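Local coordinates for protein alpha-acetolactate decarboxylase (Bacillus subtilis subsp. subtilis str. 168, PDB 5XNE) that catalyses the decarboxylation of (2S)-2-acetolactate to (R)-acetoin and carbon dioxide, a step on the route from pyruvate to (R,R)-butane-2,3-diol, at residues S8-T11 with S12-D15; I35-F38 with N39-G43; L103-R106 with N107-Y110; P135-E138 with A139-Q143. One frame throughout, in Å; residues are numbered along the deposited sequence.

How the contacts relate
From the N terminus, contact 1 (8-15) is the capped start and short body of helix 10-14, which follows strand 3-7. Contact 2 (35-43) closes the loop between the antiparallel strands 33-37 and 44-48. Contact 3 (103-110) turns the chain from the loop after helix 92-100 into strand 109-115, and contact 4 (135-143) is helix 136-139 with its exit toward strand 145-149. The four come in series, none nested or crossing. Contacts 1, 2 and 4 touch one another: Leu-13 packs on Leu-41 and Thr-37, Met-10 on Met-136, and Leu-41 on Ala-139. Contact 3 stands apart, across the chain's centre from contacts 2 and 4; like contact 1, it meets the second subunit.

Contact 1: residues S8-T11 with S12-D15; sequences STMT and SLLD
Thr-9 closes the first turn of helix 10-14 on Ser-12, and behind it the backbone runs on in helical bonds: Leu-14 N reaches Met-10 O over 2.9 Å, and Asp-15 N reaches Thr-11 O over 3.2 Å. Thr-9 is the N-cap. Its OG1 sits between its own backbone N and carbonyl carbon (chi1 76°), which brings the hydroxyl over the helix start, where it accepts from Ser-12 N at 3.0 Å with an N-H...O angle of 148°. The same hydroxyl also lies 3.5 Å from Ser-12 CB. Thr-9 O adds weak bonds to Ser-12 N and Leu-13 N, so Ser-12 N is shared between side chain and backbone of one residue. A valine here would keep a similar shape but lose the capping acceptor, and Ser-12 N would probably be left with its weak bond to Thr-9 O. On the apolar side the side chain of Met-10 leads off the helix and bends at chi2 (65°), bringing SD back to 4.1 Å from Leu-13 CD2, the two chains crossing at a slant; its CE end lies 4.3 Å from Leu-14 CD2. Helix 225-232 covers this side through Ile-229, which meets both Met-10 and Leu-14, while Phe-215 of helix 213-217 packs on Ser-8 and Ser-12, and Tyr-163 of the second subunit rests on Thr-9 and Thr-11.

Contact 2: residues I35-F38 with N39-G43; sequences IGTF and NKLDG
Thr-37 and Gly-43 face each other across the connection of a beta hairpin, in which antiparallel strands 33-37 and 44-48 are joined by the loop that holds residues 39-43. The tight part is at the neck. Thr-37 OG1, anti to its backbone nitrogen (chi1 -173°), donates to Gly-43 O over 2.8 Å, nearly along the C=O axis. The methyl of the same threonine, CG2, meets Leu-41 CD2 at 4.0 Å, the leucine's end folding back although its CB leads away from the strand. A weak backbone bond from Leu-41 N to Phe-38 O draws the loop in, and Asp-42 sits at the centre of an inverse gamma turn that returns the chain to Gly-43. The looser, partly exposed side belongs to Asn-39, Lys-40 and Asp-42, whose polar ends turn to other parts of the chain: Asn-39 OD1 accepts from Gly-20 N, Lys-40 NZ is bonded to Tyr-133 OH, and Asp-42 OD1 forms a salt bridge with Arg-56. Arg-54 does double duty, making a cation-pi contact with Phe-38 and donating to Asp-42 O. Gly-43 O, already held by the threonine, lies in the plane of the Phe-38 ring at its edge, 3.5 Å from CD1.

Contact 3: residues L103-R106 with N107-Y110; sequences LPSR and NLFY
Tyr-110 meets Ser-105 with its hydroxyl and Leu-103 with a ring face, while Pro-104 comes up to the hydroxyl and the neighbouring CE2. The tyrosine OH donates to Ser-105 O over 2.8 Å, approaching in the plane of the carbonyl, where a lone pair of the oxygen points (C=O...O 127°), and the acceptor lies in the plane of the ring, at its edge. Over one face sits the methyl CD2 of Leu-103, 3.7 Å from the ring centroid and only 4° off the normal, a CH-pi contact centred on the ring. Pro-104 comes in at a slant, its CD 3.3 Å from Tyr-110 OH and 3.9 Å from CE2.

The turn that follows probably holds Ser-105 in place for these contacts. A type I beta turn runs from Ser-105 to Leu-108, and Ser-105 OG, anti to its backbone N (chi1 172°), accepts from Asn-107 N at 2.9 Å, an ST turn set within the beta turn. Leu-108 CG packs against CB of that serine at 4.0 Å. Further out, strands 195-208 and 151-160 bear on the tyrosine through Gln-201 and Leu-159. The second subunit reaches the turn itself: Asn-107 ND2 donates to Phe-215 O and Ala-218 O of that subunit.

Ser-105 is therefore gripped at both ends, its carbonyl by Tyr-110 and its hydroxyl by two partners: OG accepts from Asn-107 N and gives its own hydrogen to Phe-216 O of the second subunit, so one hydroxyl ties the turn to the dimer interface.

Contact 4: residues P135-E138 with A139-Q143; sequences PMVE and AVKTQ
Glu-138 OE1 takes the shortest polar bond here, a salt bridge of 2.6 Å from Lys-141 NZ, three residues on. The ammonium comes to the syn side of the carboxylate, 24° out of its plane, and OE2 stands a little further off at 3.2 Å. The two chains lie side by side and point the same way: the glutamate folds at chi2 (-53°), whereas the lysine runs extended, its CG passing 3.3 Å from Val-137 O. Beneath them the backbone of helix 136-139 is held by Ala-139 N to Pro-135 O and Val-140 N to Met-136 O, both 3.0 Å, with a weak bond from Lys-141 N to Glu-138 O; Pro-135 is the N-cap. On the buried side Val-140 lays CG1 against Met-136, 3.9 Å from CG and 4.0 Å from CE, the side chains crossing at an angle; it also touches Arg-124 of strand 117-124. An alanine here would lose both methyls and is likely to open a gap beside Met-136 and Arg-124, leaving the methionine end freer to shift. That methionine also reaches Met-10 and Leu-13 of helix 10-14, and Thr-232 of helix 225-232. Residues 136-141 thus show two sides: Met-136 and Val-140 pack inward, Met-136 toward helix 10-14 and both against Arg-124, while the opposite charges of Glu-138 and Lys-141, both exposed, probably offset each other at the surface.

Contact 1: residues S8-T11 with S12-D15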
loop_
_atom_site.group_PDB
_atom_site.type_symbol
_atom_site.label_atom_id
_atom_site.label_comp_id
_atom_site.label_asym_id
_atom_site.label_seq_id
_atom_site.Cartn_x
_atom_site.Cartn_y
_atom_site.Cartn_z
ATOM N N SER B 8 -7.155 -3.043 6.657
ATOM C CA SER B 8 -6.207 -2.424 7.595
ATOM C C SER B 8 -4.753 -2.874 7.394
ATOM O O SER B 8 -4.408 -3.438 6.342
ATOM C CB SER B 8 -6.639 -2.689 9.048
ATOM O OG SER B 8 -5.997 -1.783 9.941
ATOM N N THR B 9 -3.898 -2.595 8.378
ATOM C CA THR B 9 -2.463 -2.818 8.211
ATOM C C THR B 9 -1.866 -3.726 9.268
ATOM O O THR B 9 -2.336 -3.790 10.415
ATOM C CB THR B 9 -1.651 -1.492 8.241
ATOM O OG1 THR B 9 -1.549 -1.014 9.596
ATOM C CG2 THR B 9 -2.303 -0.441 7.355
ATOM N N MET B 10 -0.792 -4.408 8.890
ATOM C CA MET B 10 -0.091 -5.266 9.825
ATOM C C MET B 10 0.523 -4.439 10.947
ATOM O O MET B 10 0.559 -4.878 12.094
ATOM C CB MET B 10 0.997 -6.083 9.109
ATOM C CG MET B 10 1.714 -7.057 10.008
ATOM S SD MET B 10 0.594 -8.347 10.593
ATOM C CE MET B 10 1.650 -9.211 11.749
ATOM N N THR B 11 0.975 -3.233 10.630
ATOM C CA THR B 11 1.574 -2.425 11.689
ATOM C C THR B 11 0.546 -1.980 12.736
ATOM O O THR B 11 0.915 -1.769 13.899
ATOM C CB THR B 11 2.288 -1.212 11.132
ATOM O OG1 THR B 11 1.375 -0.428 10.358
ATOM C CG2 THR B 11 3.490 -1.654 10.269
ATOM N N SER B 12 -0.728 -1.854 12.362
ATOM C CA SER B 12 -1.759 -1.568 13.370
ATOM C C SER B 12 -1.954 -2.769 14.287
ATOM O O SER B 12 -2.115 -2.616 15.515
ATOM C CB SER B 12 -3.084 -1.153 12.705
ATOM O OG SER B 12 -4.075 -0.792 13.677
ATOM N N LEU B 13 -1.924 -3.969 13.709
ATOM C CA LEU B 13 -1.978 -5.177 14.508
ATOM C C LEU B 13 -0.776 -5.256 15.469
ATOM O O LEU B 13 -0.938 -5.584 16.649
ATOM C CB LEU B 13 -2.035 -6.411 13.597
ATOM C CG LEU B 13 -2.815 -7.629 14.077
ATOM C CD1 LEU B 13 -4.304 -7.336 14.290
ATOM C CD2 LEU B 13 -2.601 -8.792 13.112
ATOM N N LEU B 14 0.418 -4.916 14.980
ATOM C CA LEU B 14 1.611 -4.916 15.824
ATOM C C LEU B 14 1.416 -4.037 17.052
ATOM O O LEU B 14 1.863 -4.388 18.144
ATOM C CB LEU B 14 2.833 -4.435 15.042
ATOM C CG LEU B 14 3.451 -5.343 13.984
ATOM C CD1 LEU B 14 4.681 -4.652 13.388
ATOM C CD2 LEU B 14 3.810 -6.709 14.566
ATOM N N ASP B 15 0.727 -2.910 16.864
ATOM C CA ASP B 15 0.514 -1.934 17.935
ATOM C C ASP B 15 -0.605 -2.349 18.901
ATOM O O ASP B 15 -0.947 -1.607 19.822
ATOM C CB ASP B 15 0.200 -0.558 17.340
ATOM C CG ASP B 15 0.242 0.560 18.384
ATOM O OD1 ASP B 15 1.207 0.595 19.175
ATOM O OD2 ASP B 15 -0.694 1.384 18.423
#

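Contact 2: residues I35-F38 with N39-G43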
loop_
_atom_site.group_PDB
_atom_site.type_symbol
_atom_site.label_atom_id
_atom_site.label_comp_id
_atom_site.label_asym_id
_atom_site.label_seq_id
_atom_site.Cartn_x
_atom_site.Cartn_y
_atom_site.Cartn_z
ATOM N N ILE B 35 -7.265 -14.779 4.013
ATOM C CA ILE B 35 -6.704 -15.133 5.323
ATOM C C ILE B 35 -6.722 -13.900 6.214
ATOM O O ILE B 35 -6.939 -12.785 5.753
ATOM C CB ILE B 35 -5.250 -15.664 5.233
ATOM C CG1 ILE B 35 -4.319 -14.619 4.608
ATOM C CG2 ILE B 35 -5.188 -16.975 4.449
ATOM C CD1 ILE B 35 -2.835 -14.963 4.727
ATOM N N GLY B 36 -6.511 -14.107 7.505
ATOM C CA GLY B 36 -6.452 -12.975 8.412
ATOM C C GLY B 36 -6.723 -13.432 9.822
ATOM O O GLY B 36 -6.450 -14.580 10.199
ATOM N N THR B 37 -7.236 -12.512 10.626
ATOM C CA THR B 37 -7.595 -12.853 11.993
ATOM C C THR B 37 -8.932 -12.197 12.319
ATOM O O THR B 37 -9.612 -11.668 11.442
ATOM C CB THR B 37 -6.484 -12.434 12.985
ATOM O OG1 THR B 37 -6.787 -12.925 14.297
ATOM C CG2 THR B 37 -6.310 -10.906 13.030
ATOM N N PHE B 38 -9.325 -12.286 13.582
ATOM C CA PHE B 38 -10.619 -11.803 14.044
ATOM C C PHE B 38 -10.419 -10.787 15.154
ATOM O O PHE B 38 -9.322 -10.678 15.696
ATOM C CB PHE B 38 -11.475 -12.952 14.573
ATOM C CG PHE B 38 -11.869 -13.953 13.526
ATOM C CD1 PHE B 38 -10.963 -14.903 13.076
ATOM C CD2 PHE B 38 -13.155 -13.960 13.022
ATOM C CE1 PHE B 38 -11.336 -15.817 12.105
ATOM C CE2 PHE B 38 -13.536 -14.891 12.063
ATOM C CZ PHE B 38 -12.627 -15.810 11.604
ATOM N N ASN B 39 -11.483 -10.080 15.510
ATOM C CA ASN B 39 -11.398 -9.164 16.638
ATOM C C ASN B 39 -10.933 -9.899 17.887
ATOM O O ASN B 39 -11.235 -11.087 18.085
ATOM C CB ASN B 39 -12.734 -8.465 16.874
ATOM C CG ASN B 39 -12.872 -7.202 16.030
ATOM O OD1 ASN B 39 -12.198 -7.055 14.994
ATOM N ND2 ASN B 39 -13.734 -6.280 16.463
ATOM N N LYS B 40 -10.154 -9.186 18.692
ATOM C CA LYS B 40 -9.526 -9.712 19.906
ATOM C C LYS B 40 -8.468 -10.785 19.622
ATOM O O LYS B 40 -7.994 -11.428 20.555
ATOM C CB LYS B 40 -10.586 -10.273 20.870
ATOM C CG LYS B 40 -11.857 -9.440 20.976
ATOM C CD LYS B 40 -12.747 -9.944 22.118
ATOM C CE LYS B 40 -12.108 -9.608 23.462
ATOM N NZ LYS B 40 -11.890 -8.141 23.653
ATOM N N LEU B 41 -8.054 -10.929 18.355
ATOM C CA LEU B 41 -7.186 -12.045 17.926
ATOM C C LEU B 41 -7.814 -13.396 18.268
ATOM O O LEU B 41 -7.113 -14.363 18.542
ATOM C CB LEU B 41 -5.788 -11.979 18.556
ATOM C CG LEU B 41 -4.867 -10.823 18.204
ATOM C CD1 LEU B 41 -3.485 -11.112 18.779
ATOM C CD2 LEU B 41 -4.798 -10.612 16.696
ATOM N N ASP B 42 -9.139 -13.465 18.224
ATOM C CA ASP B 42 -9.835 -14.701 18.558
ATOM C C ASP B 42 -9.832 -15.634 17.349
ATOM O O ASP B 42 -10.837 -15.776 16.649
ATOM C CB ASP B 42 -11.250 -14.386 19.024
ATOM C CG ASP B 42 -11.999 -15.606 19.522
ATOM O OD1 ASP B 42 -11.387 -16.689 19.657
ATOM O OD2 ASP B 42 -13.216 -15.461 19.769
ATOM N N GLY B 43 -8.676 -16.246 17.106
ATOM C CA GLY B 43 -8.551 -17.224 16.041
ATOM C C GLY B 43 -7.977 -16.718 14.727
ATOM O O GLY B 43 -7.807 -15.516 14.501
#

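Contact 3: residues L103-R106 with N107-Y110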
loop_
_atom_site.group_PDB
_atom_site.type_symbol
_atom_site.label_atom_id
_atom_site.label_comp_id
_atom_site.label_asym_id
_atom_site.label_seq_id
_atom_site.Cartn_x
_atom_site.Cartn_y
_atom_site.Cartn_z
ATOM N N LEU B 103 7.184 -17.050 -10.796
ATOM C CA LEU B 103 6.309 -15.883 -10.872
ATOM C C LEU B 103 6.743 -14.968 -12.009
ATOM O O LEU B 103 7.943 -14.782 -12.220
ATOM C CB LEU B 103 6.333 -15.114 -9.559
ATOM C CG LEU B 103 6.007 -15.947 -8.323
ATOM C CD1 LEU B 103 6.494 -15.224 -7.110
ATOM C CD2 LEU B 103 4.521 -16.201 -8.244
ATOM N N PRO B 104 5.772 -14.399 -12.742
ATOM C CA PRO B 104 6.056 -13.416 -13.795
ATOM C C PRO B 104 6.845 -12.230 -13.243
ATOM O O PRO B 104 7.663 -11.634 -13.945
ATOM C CB PRO B 104 4.660 -12.984 -14.260
ATOM C CG PRO B 104 3.775 -14.125 -13.910
ATOM C CD PRO B 104 4.336 -14.712 -12.651
ATOM N N SER B 105 6.608 -11.905 -11.979
ATOM C CA SER B 105 7.276 -10.766 -11.362
ATOM C C SER B 105 7.180 -10.815 -9.839
ATOM O O SER B 105 6.135 -11.160 -9.291
ATOM C CB SER B 105 6.671 -9.450 -11.863
ATOM O OG SER B 105 7.184 -8.334 -11.143
ATOM N N ARG B 106 8.261 -10.435 -9.172
ATOM C CA ARG B 106 8.247 -10.284 -7.725
ATOM C C ARG B 106 7.623 -8.958 -7.278
ATOM O O ARG B 106 7.595 -8.644 -6.091
ATOM C CB ARG B 106 9.663 -10.395 -7.184
ATOM C CG ARG B 106 10.236 -11.797 -7.219
ATOM C CD ARG B 106 10.777 -12.015 -5.838
ATOM N NE ARG B 106 11.007 -13.397 -5.440
ATOM C CZ ARG B 106 11.582 -13.700 -4.280
ATOM N NH1 ARG B 106 11.940 -12.723 -3.454
ATOM N NH2 ARG B 106 11.786 -14.954 -3.929
ATOM N N ASN B 107 7.115 -8.189 -8.233
ATOM C CA ASN B 107 6.558 -6.876 -7.933
ATOM C C ASN B 107 5.035 -6.850 -7.995
ATOM O O ASN B 107 4.430 -5.782 -7.913
ATOM C CB ASN B 107 7.139 -5.840 -8.896
ATOM C CG ASN B 107 8.649 -5.827 -8.869
ATOM O OD1 ASN B 107 9.264 -6.035 -7.818
ATOM N ND2 ASN B 107 9.264 -5.585 -10.027
ATOM N N LEU B 108 4.430 -8.023 -8.156
ATOM C CA LEU B 108 2.977 -8.147 -8.225
ATOM C C LEU B 108 2.445 -8.893 -7.017
ATOM O O LEU B 108 3.210 -9.466 -6.257
ATOM C CB LEU B 108 2.545 -8.871 -9.498
ATOM C CG LEU B 108 3.045 -8.256 -10.803
ATOM C CD1 LEU B 108 2.554 -9.119 -11.975
ATOM C CD2 LEU B 108 2.577 -6.822 -10.933
ATOM N N PHE B 109 1.129 -8.871 -6.839
ATOM C CA PHE B 109 0.476 -9.627 -5.761
ATOM C C PHE B 109 -0.039 -10.962 -6.282
ATOM O O PHE B 109 -0.545 -11.029 -7.404
ATOM C CB PHE B 109 -0.693 -8.829 -5.179
ATOM C CG PHE B 109 -0.278 -7.581 -4.443
ATOM C CD1 PHE B 109 0.072 -6.422 -5.138
ATOM C CD2 PHE B 109 -0.257 -7.558 -3.054
ATOM C CE1 PHE B 109 0.461 -5.269 -4.446
ATOM C CE2 PHE B 109 0.124 -6.407 -2.362
ATOM C CZ PHE B 109 0.477 -5.272 -3.062
ATOM N N TYR B 110 0.079 -12.022 -5.479
ATOM C CA TYR B 110 -0.461 -13.327 -5.873
ATOM C C TYR B 110 -1.247 -13.960 -4.743
ATOM O O TYR B 110 -0.883 -13.830 -3.574
ATOM C CB TYR B 110 0.654 -14.303 -6.299
ATOM C CG TYR B 110 1.512 -13.780 -7.417
ATOM C CD1 TYR B 110 2.635 -13.013 -7.144
ATOM C CD2 TYR B 110 1.182 -14.028 -8.743
ATOM C CE1 TYR B 110 3.434 -12.510 -8.168
ATOM C CE2 TYR B 110 1.969 -13.527 -9.775
ATOM C CZ TYR B 110 3.092 -12.768 -9.472
ATOM O OH TYR B 110 3.884 -12.265 -10.487
#

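Contact 4: residues P135-E138 with A139-Q143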
loop_
_atom_site.group_PDB
_atom_site.type_symbol
_atom_site.label_atom_id
_atom_site.label_comp_id
_atom_site.label_asym_id
_atom_site.label_seq_id
_atom_site.Cartn_x
_atom_site.Cartn_y
_atom_site.Cartn_z
ATOM N N PRO B 135 1.109 -5.286 22.850
ATOM C CA PRO B 135 1.585 -5.354 21.462
ATOM C C PRO B 135 1.686 -6.797 20.983
ATOM O O PRO B 135 1.818 -7.723 21.799
ATOM C CB PRO B 135 2.967 -4.698 21.523
ATOM C CG PRO B 135 2.917 -3.830 22.739
ATOM C CD PRO B 135 2.063 -4.574 23.718
ATOM N N MET B 136 1.627 -6.992 19.671
ATOM C CA MET B 136 1.545 -8.348 19.140
ATOM C C MET B 136 2.774 -9.196 19.448
ATOM O O MET B 136 2.647 -10.403 19.616
ATOM C CB MET B 136 1.309 -8.323 17.632
ATOM C CG MET B 136 0.853 -9.668 17.111
ATOM S SD MET B 136 0.393 -9.594 15.374
ATOM C CE MET B 136 0.083 -11.343 15.055
ATOM N N VAL B 137 3.947 -8.572 19.532
ATOM C CA VAL B 137 5.164 -9.311 19.872
ATOM C C VAL B 137 5.014 -9.983 21.236
ATOM O O VAL B 137 5.481 -11.107 21.441
ATOM C CB VAL B 137 6.404 -8.393 19.858
ATOM C CG1 VAL B 137 7.577 -9.044 20.596
ATOM C CG2 VAL B 137 6.798 -8.076 18.426
ATOM N N GLU B 138 4.316 -9.319 22.154
ATOM C CA GLU B 138 4.046 -9.908 23.463
ATOM C C GLU B 138 2.908 -10.910 23.398
ATOM O O GLU B 138 2.952 -11.957 24.046
ATOM C CB GLU B 138 3.718 -8.818 24.493
ATOM C CG GLU B 138 4.813 -7.778 24.652
ATOM C CD GLU B 138 6.178 -8.389 24.946
ATOM O OE1 GLU B 138 6.239 -9.429 25.644
ATOM O OE2 GLU B 138 7.192 -7.823 24.476
ATOM N N ALA B 139 1.883 -10.586 22.615
ATOM C CA ALA B 139 0.685 -11.408 22.562
ATOM C C ALA B 139 0.951 -12.805 21.986
ATOM O O ALA B 139 0.277 -13.766 22.366
ATOM C CB ALA B 139 -0.407 -10.701 21.749
ATOM N N VAL B 140 1.923 -12.931 21.084
ATOM C CA VAL B 140 2.151 -14.226 20.435
ATOM C C VAL B 140 3.086 -15.142 21.216
ATOM O O VAL B 140 3.191 -16.323 20.899
ATOM C CB VAL B 140 2.728 -14.072 19.013
ATOM C CG1 VAL B 140 1.727 -13.363 18.095
ATOM C CG2 VAL B 140 4.064 -13.352 19.046
ATOM N N LYS B 141 3.754 -14.611 22.232
ATOM C CA LYS B 141 4.710 -15.416 22.993
ATOM C C LYS B 141 4.089 -16.680 23.605
ATOM O O LYS B 141 4.783 -17.677 23.785
ATOM C CB LYS B 141 5.358 -14.568 24.086
ATOM C CG LYS B 141 6.359 -13.565 23.537
ATOM C CD LYS B 141 6.974 -12.708 24.635
ATOM C CE LYS B 141 8.033 -11.776 24.069
ATOM N NZ LYS B 141 8.454 -10.754 25.069
ATOM N N THR B 142 2.793 -16.656 23.899
ATOM C CA THR B 142 2.125 -17.829 24.461
ATOM C C THR B 142 1.103 -18.453 23.512
ATOM O O THR B 142 0.144 -19.084 23.956
ATOM C CB THR B 142 1.404 -17.490 25.776
ATOM O OG1 THR B 142 0.424 -16.473 25.532
ATOM C CG2 THR B 142 2.400 -17.007 26.824
ATOM N N GLN B 143 1.304 -18.273 22.211
ATOM C CA GLN B 143 0.402 -18.855 21.224
ATOM C C GLN B 143 0.534 -20.381 21.196
ATOM O O GLN B 143 1.631 -20.924 21.348
ATOM C CB GLN B 143 0.679 -18.272 19.832
ATOM C CG GLN B 143 1.967 -18.781 19.191
ATOM C CD GLN B 143 2.560 -17.820 18.175
ATOM O OE1 GLN B 143 1.844 -17.037 17.545
ATOM N NE2 GLN B 143 3.880 -17.870 18.017
#